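Local coordinates for hypothetical protein, IPT/TIG domain protein (Bacteroides ovatus, PDB 4HW6), which is of unknown function but, with its IPT/TIG domain and six-bladed beta-propeller, probably binds carbohydrate as an auxiliary nutrient-binding protein, at residues A[290-296]-A[334-340]; A[151-155]-A[166-170]. One frame throughout, in Å; residues are numbered along the deposited sequence.

How the contacts relate
Both contacts belong to the propeller, with about 27 Å between their centres and no touch. Contact 1 is buried and joins two successive blades: the turn after strand 286-291 meets the entry to strand 337-344, the innermost strand of the next blade. Contact 2 stays within one blade, pairing the open ends of hairpin strands 154-158 and 164-168, and is only partly buried. Ladder bonds of the main chain dominate contact 2, with charged side chains at its surface; in contact 1 the two cross-segment hydrogen bonds each use a side chain. Strand 143-146 connects them, receiving Gln339 from contact 1 and Leu155 and Phe169 from contact 2.

Contact 1 (A[290-296]-A[334-340]); sequences IYNGKHC and LWGPNQG
Two hydrogen bonds tie Asn292 and His295 to the main chain of 334-340. The Asn292 amide donates through ND2 to Pro337 O (2.8 Å), the acceptor lying almost in the amide plane, while the donor meets that carbonyl with a tilt of 20° from its plane. Asn292 CG stands anti to its own carbonyl carbon (chi1 -48°), which swings ND2 across to the other segment although the side chain starts out alongside it. His295 takes the opposite role: ND1 accepts from Gly336 N at 3.0 Å, in the plane of the ring. Asn338 ND2 turns back within its own segment to Gly336 O, approaching from above the carbonyl plane, and Arg143 holds its OD1.

These bonds sit at a seam between neighbouring propeller blades. Residues 292-295 form the turn between strands 286-291 and 296-301, with Tyr291 O taking both Lys294 N and His295 N from one face of its carbonyl; residues 334-336 lead into the innermost strand of the next blade.

The aromatic contact is an offset edge-to-face pair. Trp335 presents its edge to the face of His295, planes at 82° and the His295 ring centroid 5.3 Å from that of the Trp335 five-membered ring.

Apolar contact is carried by Ile290 and Pro337, which pass side by side, pointing opposite ways, with Ile290 CG2 3.6 Å from Pro337 CB. The other branch of Ile290 reaches further along the strand, CD1 coming 3.2 Å from Asn338 O, and Phe357 also touches this side chain.

Water bridges supplement the direct bonds. One water donates to Asn292 O and accepts from Asn338 ND2 (3.0 Å); a second accepts from Leu334 N and lies 2.7 Å from His295 O, bridging the two.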
loop_
_atom_site.group_PDB
_atom_site.type_symbol
_atom_site.label_atom_id
_atom_site.label_comp_id
_atom_site.label_asym_id
_atom_site.label_seq_id
_atom_site.Cartn_x
_atom_site.Cartn_y
_atom_site.Cartn_z
ATOM N N ILE A 290 3.962 17.525 0.505
ATOM C CA ILE A 290 2.710 17.524 -0.216
ATOM C C ILE A 290 1.871 18.712 0.229
ATOM O O ILE A 290 1.572 18.832 1.420
ATOM C CB ILE A 290 1.935 16.224 -0.025
ATOM C CG1 ILE A 290 2.815 15.002 -0.381
ATOM C CG2 ILE A 290 0.684 16.249 -0.901
ATOM C CD1 ILE A 290 2.142 13.670 -0.095
ATOM N N TYR A 291 1.556 19.613 -0.707
ATOM C CA TYR A 291 0.719 20.772 -0.424
ATOM C C TYR A 291 -0.709 20.293 -0.635
ATOM O O TYR A 291 -1.262 20.359 -1.731
ATOM C CB TYR A 291 1.034 21.950 -1.355
ATOM C CG TYR A 291 2.265 22.766 -1.071
ATOM C CD1 TYR A 291 3.450 22.200 -0.599
ATOM C CD2 TYR A 291 2.252 24.144 -1.300
ATOM C CE1 TYR A 291 4.573 22.982 -0.337
ATOM C CE2 TYR A 291 3.373 24.930 -1.065
ATOM C CZ TYR A 291 4.542 24.345 -0.601
ATOM O OH TYR A 291 5.651 25.150 -0.355
ATOM N N ASN A 292 -1.308 19.742 0.422
ATOM C CA ASN A 292 -2.608 19.102 0.290
ATOM C C ASN A 292 -3.700 20.016 -0.236
ATOM O O ASN A 292 -4.553 19.585 -0.986
ATOM C CB ASN A 292 -3.086 18.502 1.634
ATOM C CG ASN A 292 -2.036 17.671 2.341
ATOM O OD1 ASN A 292 -1.729 17.928 3.498
ATOM N ND2 ASN A 292 -1.488 16.654 1.662
ATOM N N GLY A 293 -3.678 21.278 0.187
ATOM C CA GLY A 293 -4.650 22.252 -0.226
ATOM C C GLY A 293 -4.288 23.073 -1.447
ATOM O O GLY A 293 -5.153 23.786 -1.951
ATOM N N LYS A 294 -3.039 22.997 -1.911
ATOM C CA LYS A 294 -2.588 23.802 -3.058
ATOM C C LYS A 294 -2.184 22.989 -4.283
ATOM O O LYS A 294 -1.771 23.554 -5.306
ATOM C CB LYS A 294 -1.421 24.718 -2.668
ATOM C CG LYS A 294 -1.659 25.550 -1.436
ATOM C CD LYS A 294 -2.838 26.472 -1.549
ATOM C CE LYS A 294 -2.865 27.378 -0.327
ATOM N NZ LYS A 294 -3.990 28.338 -0.399
ATOM N N HIS A 295 -2.341 21.672 -4.210
ATOM C CA HIS A 295 -2.357 20.827 -5.410
ATOM C C HIS A 295 -0.978 20.697 -6.043
ATOM O O HIS A 295 -0.845 20.640 -7.253
ATOM C CB HIS A 295 -3.390 21.355 -6.399
ATOM C CG HIS A 295 -4.670 21.725 -5.744
ATOM N ND1 HIS A 295 -5.440 20.800 -5.086
ATOM C CD2 HIS A 295 -5.293 22.916 -5.604
ATOM C CE1 HIS A 295 -6.488 21.409 -4.549
ATOM N NE2 HIS A 295 -6.432 22.694 -4.866
ATOM N N CYS A 296 0.036 20.566 -5.212
ATOM C CA CYS A 296 1.400 20.429 -5.719
ATOM C C CYS A 296 2.255 19.726 -4.691
ATOM O O CYS A 296 1.849 19.556 -3.528
ATOM C CB CYS A 296 1.961 21.773 -6.151
ATOM S SG CYS A 296 1.948 23.004 -4.859
ATOM N N LEU A 334 -2.528 18.232 -10.094
ATOM C CA LEU A 334 -3.003 17.404 -9.004
ATOM C C LEU A 334 -4.269 18.020 -8.450
ATOM O O LEU A 334 -4.570 19.190 -8.734
ATOM C CB LEU A 334 -1.963 17.313 -7.892
ATOM C CG LEU A 334 -0.538 16.922 -8.284
ATOM C CD1 LEU A 334 0.314 16.719 -7.043
ATOM C CD2 LEU A 334 -0.441 15.722 -9.196
ATOM N N TRP A 335 -5.004 17.232 -7.676
ATOM C CA TRP A 335 -6.236 17.711 -7.074
ATOM C C TRP A 335 -6.426 17.090 -5.692
ATOM O O TRP A 335 -6.924 15.972 -5.533
ATOM C CB TRP A 335 -7.446 17.465 -7.989
ATOM C CG TRP A 335 -8.631 18.373 -7.651
ATOM C CD1 TRP A 335 -8.748 19.205 -6.594
ATOM C CD2 TRP A 335 -9.863 18.465 -8.363
ATOM N NE1 TRP A 335 -9.952 19.863 -6.624
ATOM C CE2 TRP A 335 -10.667 19.405 -7.687
ATOM C CE3 TRP A 335 -10.379 17.817 -9.488
ATOM C CZ2 TRP A 335 -11.959 19.731 -8.107
ATOM C CZ3 TRP A 335 -11.655 18.153 -9.915
ATOM C CH2 TRP A 335 -12.428 19.097 -9.221
ATOM N N GLY A 336 -6.005 17.844 -4.686
ATOM C CA GLY A 336 -6.045 17.386 -3.306
ATOM C C GLY A 336 -5.164 16.215 -2.982
ATOM O O GLY A 336 -5.623 15.240 -2.380
ATOM N N PRO A 337 -3.866 16.312 -3.324
ATOM C CA PRO A 337 -2.964 15.224 -2.978
ATOM C C PRO A 337 -2.884 15.129 -1.459
ATOM O O PRO A 337 -2.696 16.139 -0.783
ATOM C CB PRO A 337 -1.634 15.673 -3.561
ATOM C CG PRO A 337 -1.702 17.171 -3.594
ATOM C CD PRO A 337 -3.160 17.436 -3.933
ATOM N N ASN A 338 -3.069 13.934 -0.927
ATOM C CA ASN A 338 -3.125 13.721 0.498
ATOM C C ASN A 338 -1.932 12.895 0.972
ATOM O O ASN A 338 -0.822 13.439 0.954
ATOM C CB ASN A 338 -4.506 13.233 0.949
ATOM C CG ASN A 338 -5.382 14.399 1.413
ATOM O OD1 ASN A 338 -5.481 14.653 2.613
ATOM N ND2 ASN A 338 -5.947 15.165 0.460
ATOM N N GLN A 339 -2.095 11.638 1.379
ATOM C CA GLN A 339 -0.947 10.881 1.832
ATOM C C GLN A 339 -0.189 10.282 0.651
ATOM O O GLN A 339 -0.781 9.956 -0.383
ATOM C CB GLN A 339 -1.366 9.766 2.791
ATOM C CG GLN A 339 -0.193 9.079 3.434
ATOM C CD GLN A 339 -0.574 8.167 4.593
ATOM O OE1 GLN A 339 -1.712 7.709 4.693
ATOM N NE2 GLN A 339 0.403 7.890 5.477
ATOM N N GLY A 340 1.126 10.233 0.783
ATOM C CA GLY A 340 1.956 9.456 -0.105
ATOM C C GLY A 340 2.992 8.612 0.588
ATOM O O GLY A 340 3.387 8.897 1.706
HETATM O O HOH W 1 -6.816 18.061 0.459
HETATM O O HOH W 2 -1.818 21.052 -9.780
#

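Contact 2 (A[151-155]-A[166-170]); sequences NYDDL and HVDFV
Tyr152 meets Phe169 through its main chain, Tyr152 O lying 3.7 Å from Phe169 CD1, while its own ring leads off to an edge-to-face contact with Phe146. At Asp153 the carbonyl does most of the work. Phe169 N donates to Asp153 O at 2.9 Å in a nearly straight bond (171°), and the same oxygen lies at the edge of the Phe169 ring, close to its plane. With Phe169 CG beside its backbone N (chi1 -74°), the ring lies along 151-155 toward Leu155, where CE1 touches Leu155 CB; Arg413 makes a cation-pi contact with it. The Asp153 carboxylate divides its duties: OD2 rests against Val170 CG2 at 3.6 Å, and OD1 forms salt bridges with Lys412 and Arg413.

Asp154 turns its carboxylate to His166. NE2 of His166 donates to Asp154 OD1 at 2.7 Å; the oxygen lies in the imidazole plane, and the N-H meets its anti side, 21° out of the carboxylate plane. The histidine, stacked on Tyr156, lies two places along from Asp168, the ladder partner of Asp154. Asp168, directly opposite Asp154, brings its OD1 to 4.2 Å from Asp154 OD1, a like-charge approach that the His166 proton probably eases; Asp168 OD2 is hydrogen-bonded by the Asn171 side-chain amide.

Leu155 pairs with Val167 through two main-chain bonds: Leu155 N donates to Val167 O (3.0 Å) and Val167 N to Leu155 O (2.7 Å). Their side chains lie on the face away from the aspartates, Leu155 CB being 4.1 Å from Val167 CB, and Leu155 also packs on Phe146 and on Ala408 of the adjacent blade. Non-hydrogen-bonded Asp154-Asp168 followed by hydrogen-bonded Leu155-Val167 is the regular alternation of an antiparallel beta hairpin, here the two middle strands of one blade of the six-bladed propeller.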
loop_
_atom_site.group_PDB
_atom_site.type_symbol
_atom_site.label_atom_id
_atom_site.label_comp_id
_atom_site.label_asym_id
_atom_site.label_seq_id
_atom_site.Cartn_x
_atom_site.Cartn_y
_atom_site.Cartn_z
ATOM N N ASN A 151 6.415 -6.173 11.716
ATOM C CA ASN A 151 6.493 -7.013 10.497
ATOM C C ASN A 151 5.161 -7.058 9.715
ATOM O O ASN A 151 4.668 -8.125 9.315
ATOM C CB ASN A 151 6.950 -8.426 10.845
ATOM C CG ASN A 151 7.276 -9.257 9.615
ATOM O OD1 ASN A 151 7.838 -8.755 8.644
ATOM N ND2 ASN A 151 6.907 -10.525 9.647
ATOM N N TYR A 152 4.594 -5.879 9.522
ATOM C CA TYR A 152 3.361 -5.682 8.757
ATOM C C TYR A 152 2.141 -6.319 9.392
ATOM O O TYR A 152 1.175 -6.618 8.690
ATOM C CB TYR A 152 3.539 -6.094 7.274
ATOM C CG TYR A 152 4.600 -5.247 6.639
ATOM C CD1 TYR A 152 4.301 -3.992 6.138
ATOM C CD2 TYR A 152 5.919 -5.663 6.630
ATOM C CE1 TYR A 152 5.285 -3.176 5.612
ATOM C CE2 TYR A 152 6.917 -4.851 6.115
ATOM C CZ TYR A 152 6.586 -3.618 5.607
ATOM O OH TYR A 152 7.541 -2.811 5.070
ATOM N N ASP A 153 2.170 -6.492 10.712
ATOM C CA ASP A 153 1.025 -7.064 11.429
ATOM C C ASP A 153 0.152 -6.036 12.165
ATOM O O ASP A 153 -0.927 -6.382 12.625
ATOM C CB ASP A 153 1.460 -8.157 12.386
ATOM C CG ASP A 153 1.847 -9.455 11.671
ATOM O OD1 ASP A 153 1.433 -9.687 10.508
ATOM O OD2 ASP A 153 2.575 -10.243 12.282
ATOM N N ASP A 154 0.618 -4.800 12.271
ATOM C CA ASP A 154 -0.158 -3.750 12.913
ATOM C C ASP A 154 -0.140 -2.482 12.092
ATOM O O ASP A 154 0.908 -1.834 11.919
ATOM C CB ASP A 154 0.327 -3.499 14.336
ATOM C CG ASP A 154 0.232 -4.732 15.198
ATOM O OD1 ASP A 154 -0.877 -5.089 15.669
ATOM O OD2 ASP A 154 1.276 -5.393 15.351
ATOM N N LEU A 155 -1.310 -2.158 11.560
ATOM C CA LEU A 155 -1.559 -0.956 10.762
ATOM C C LEU A 155 -2.483 -0.033 11.528
ATOM O O LEU A 155 -3.534 -0.447 12.018
ATOM C CB LEU A 155 -2.247 -1.323 9.463
ATOM C CG LEU A 155 -2.674 -0.201 8.543
ATOM C CD1 LEU A 155 -1.439 0.492 7.966
ATOM C CD2 LEU A 155 -3.536 -0.786 7.423
ATOM N N HIS A 166 -6.941 0.580 14.704
ATOM C CA HIS A 166 -5.796 -0.353 14.724
ATOM C C HIS A 166 -6.215 -1.662 14.069
ATOM O O HIS A 166 -7.053 -2.386 14.608
ATOM C CB HIS A 166 -5.372 -0.590 16.150
ATOM C CG HIS A 166 -4.391 -1.707 16.327
ATOM N ND1 HIS A 166 -4.319 -2.440 17.491
ATOM C CD2 HIS A 166 -3.451 -2.222 15.499
ATOM C CE1 HIS A 166 -3.371 -3.358 17.375
ATOM N NE2 HIS A 166 -2.831 -3.255 16.172
ATOM N N VAL A 167 -5.609 -1.947 12.927
ATOM C CA VAL A 167 -5.815 -3.186 12.225
ATOM C C VAL A 167 -4.751 -4.171 12.718
ATOM O O VAL A 167 -3.556 -3.963 12.499
ATOM C CB VAL A 167 -5.721 -3.009 10.700
ATOM C CG1 VAL A 167 -5.911 -4.337 10.007
ATOM C CG2 VAL A 167 -6.747 -1.986 10.182
ATOM N N ASP A 168 -5.206 -5.228 13.380
ATOM C CA ASP A 168 -4.368 -6.274 13.980
ATOM C C ASP A 168 -4.486 -7.526 13.121
ATOM O O ASP A 168 -5.477 -8.254 13.192
ATOM C CB ASP A 168 -4.865 -6.520 15.403
ATOM C CG ASP A 168 -4.130 -7.630 16.140
ATOM O OD1 ASP A 168 -3.372 -8.425 15.544
ATOM O OD2 ASP A 168 -4.371 -7.729 17.353
ATOM N N PHE A 169 -3.468 -7.801 12.314
ATOM C CA PHE A 169 -3.543 -8.918 11.364
ATOM C C PHE A 169 -3.465 -10.288 12.037
ATOM O O PHE A 169 -4.054 -11.257 11.551
ATOM C CB PHE A 169 -2.455 -8.782 10.289
ATOM C CG PHE A 169 -2.729 -7.715 9.265
ATOM C CD1 PHE A 169 -2.418 -6.387 9.517
ATOM C CD2 PHE A 169 -3.295 -8.031 8.038
ATOM C CE1 PHE A 169 -2.656 -5.391 8.585
ATOM C CE2 PHE A 169 -3.515 -7.039 7.091
ATOM C CZ PHE A 169 -3.210 -5.712 7.359
ATOM N N VAL A 170 -2.729 -10.381 13.150
ATOM C CA VAL A 170 -2.544 -11.663 13.835
ATOM C C VAL A 170 -3.897 -12.119 14.390
ATOM O O VAL A 170 -4.280 -13.273 14.237
ATOM C CB VAL A 170 -1.495 -11.561 14.968
ATOM C CG1 VAL A 170 -1.522 -12.782 15.894
ATOM C CG2 VAL A 170 -0.105 -11.366 14.370
HETATM O O HOH W 3 -1.061 -8.065 14.869
#